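Local structure of halocarboxylic acid dehalogenase DehI (Pseudomonas putida, 3BJX) at residues R119-L122 and Y123-Y127. The protein probably hydrolyses the carbon-halogen bond of 2-haloacids, acting as a group I haloacid dehalogenase. Numbering follows the deposited sequence.
Sequences RRVL and YAFNY
R119 and Y123, one helical turn apart, illustrate how an i to i+4 pair can join apolar packing to charge. The methylene CG of R119 lies over one face of the Y123 ring, toward its rim, in a CH-pi contact 4.0 Å from CG to the ring centroid. A chi1 of 176° carries CG of R119 to the side opposite the backbone N, and the chain lies alongside the tyrosine, the two pointing the same way, with the guanidinium nearly perpendicular to the ring (83°). D299 takes R119 NH2 at OD1 in a salt bridge and is hydrogen-bonded to Y123 OH through OD2, while R119 NH1 pairs with E116. Replacing Y123 by an alanine removes ring and hydroxyl, which would probably strip the R119 CG methylene of its aromatic partner and D299 of a hydrogen bond.

The tighter side is the buried one: CG1 of V121 meets CE2 of F125 at 3.9 Å, and the F125 ring edge brings CD2 to 3.1 Å from V121 O. Regular i to i+4 backbone hydrogen bonds run through both turns. R119, R120 and Y123 form the looser, partly exposed side; the R120 side chain comes no nearer than 6.0 Å to 123-127, and its NH1 forms a salt bridge with D170.

Within the long helix 112-143, V121 and F125 face helix 203-208, whereas L122, Y123 and N126 pack on helix 267-299, N126 ND2 bonding to T295.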
loop_
_atom_site.group_PDB
_atom_site.type_symbol
_atom_site.label_atom_id
_atom_site.label_comp_id
_atom_site.label_asym_id
_atom_site.label_seq_id
_atom_site.Cartn_x
_atom_site.Cartn_y
_atom_site.Cartn_z
ATOM N N ARG A 119 26.209 1.277 -14.457
ATOM C CA ARG A 119 26.621 2.051 -13.273
ATOM C C ARG A 119 26.109 3.512 -13.210
ATOM O O ARG A 119 25.689 3.968 -12.144
ATOM C CB ARG A 119 28.168 2.012 -13.155
ATOM C CG ARG A 119 28.746 2.842 -12.033
ATOM C CD ARG A 119 30.246 2.753 -11.956
ATOM N NE ARG A 119 30.723 1.433 -11.536
ATOM C CZ ARG A 119 31.401 0.599 -12.324
ATOM N NH1 ARG A 119 31.682 0.941 -13.573
ATOM N NH2 ARG A 119 31.800 -0.580 -11.871
ATOM N N ARG A 120 26.171 4.237 -14.330
ATOM C CA ARG A 120 25.739 5.643 -14.384
ATOM C C ARG A 120 24.263 5.753 -14.044
ATOM O O ARG A 120 23.849 6.656 -13.303
ATOM C CB ARG A 120 26.012 6.271 -15.763
ATOM C CG ARG A 120 27.505 6.494 -16.081
ATOM C CD ARG A 120 27.776 7.215 -17.425
ATOM N NE ARG A 120 27.713 8.684 -17.317
ATOM C CZ ARG A 120 26.807 9.452 -17.929
ATOM N NH1 ARG A 120 25.862 8.899 -18.696
ATOM N NH2 ARG A 120 26.830 10.777 -17.775
ATOM N N VAL A 121 23.492 4.828 -14.610
ATOM C CA VAL A 121 22.057 4.661 -14.391
ATOM C C VAL A 121 21.778 4.240 -12.951
ATOM O O VAL A 121 20.964 4.855 -12.254
ATOM C CB VAL A 121 21.475 3.580 -15.385
ATOM C CG1 VAL A 121 20.042 3.131 -14.987
ATOM C CG2 VAL A 121 21.553 4.079 -16.835
ATOM N N LEU A 122 22.462 3.195 -12.493
ATOM C CA LEU A 122 22.283 2.742 -11.122
ATOM C C LEU A 122 22.504 3.905 -10.127
ATOM O O LEU A 122 21.706 4.089 -9.197
ATOM C CB LEU A 122 23.174 1.526 -10.815
ATOM C CG LEU A 122 22.912 0.169 -11.499
ATOM C CD1 LEU A 122 24.086 -0.791 -11.250
ATOM C CD2 LEU A 122 21.613 -0.461 -11.033
ATOM N N TYR A 123 23.538 4.716 -10.364
ATOM C CA TYR A 123 23.897 5.846 -9.467
ATOM C C TYR A 123 22.896 6.992 -9.454
ATOM O O TYR A 123 22.647 7.593 -8.393
ATOM C CB TYR A 123 25.287 6.391 -9.811
ATOM C CG TYR A 123 26.439 5.558 -9.267
ATOM C CD1 TYR A 123 26.279 4.177 -9.015
ATOM C CD2 TYR A 123 27.673 6.127 -9.023
ATOM C CE1 TYR A 123 27.306 3.404 -8.533
ATOM C CE2 TYR A 123 28.713 5.353 -8.537
ATOM C CZ TYR A 123 28.511 3.987 -8.297
ATOM O OH TYR A 123 29.511 3.199 -7.815
ATOM N N ALA A 124 22.346 7.327 -10.621
ATOM C CA ALA A 124 21.341 8.378 -10.707
ATOM C C ALA A 124 20.123 8.009 -9.880
ATOM O O ALA A 124 19.468 8.886 -9.305
ATOM C CB ALA A 124 20.926 8.632 -12.170
ATOM N N PHE A 125 19.796 6.721 -9.865
ATOM C CA PHE A 125 18.636 6.223 -9.159
ATOM C C PHE A 125 18.899 6.091 -7.687
ATOM O O PHE A 125 18.045 6.478 -6.902
ATOM C CB PHE A 125 18.130 4.895 -9.735
ATOM C CG PHE A 125 17.309 5.066 -10.967
ATOM C CD1 PHE A 125 16.012 5.498 -10.879
ATOM C CD2 PHE A 125 17.859 4.840 -12.223
ATOM C CE1 PHE A 125 15.261 5.687 -12.021
ATOM C CE2 PHE A 125 17.110 5.038 -13.357
ATOM C CZ PHE A 125 15.820 5.469 -13.263
ATOM N N ASN A 126 20.059 5.529 -7.320
ATOM C CA ASN A 126 20.536 5.530 -5.928
ATOM C C ASN A 126 20.454 6.889 -5.274
ATOM O O ASN A 126 20.104 6.979 -4.106
ATOM C CB ASN A 126 21.967 4.985 -5.820
ATOM C CG ASN A 126 22.038 3.527 -6.157
ATOM O OD1 ASN A 126 20.995 2.871 -6.226
ATOM N ND2 ASN A 126 23.247 3.003 -6.396
ATOM N N TYR A 127 20.771 7.936 -6.039
ATOM C CA TYR A 127 20.694 9.311 -5.564
ATOM C C TYR A 127 19.267 9.840 -5.390
ATOM O O TYR A 127 18.962 10.460 -4.374
ATOM C CB TYR A 127 21.495 10.267 -6.467
ATOM C CG TYR A 127 21.431 11.686 -5.981
ATOM C CD1 TYR A 127 22.183 12.083 -4.882
ATOM C CD2 TYR A 127 20.596 12.618 -6.579
ATOM C CE1 TYR A 127 22.127 13.375 -4.397
ATOM C CE2 TYR A 127 20.519 13.936 -6.094
ATOM C CZ TYR A 127 21.300 14.304 -4.993
ATOM O OH TYR A 127 21.274 15.590 -4.467
#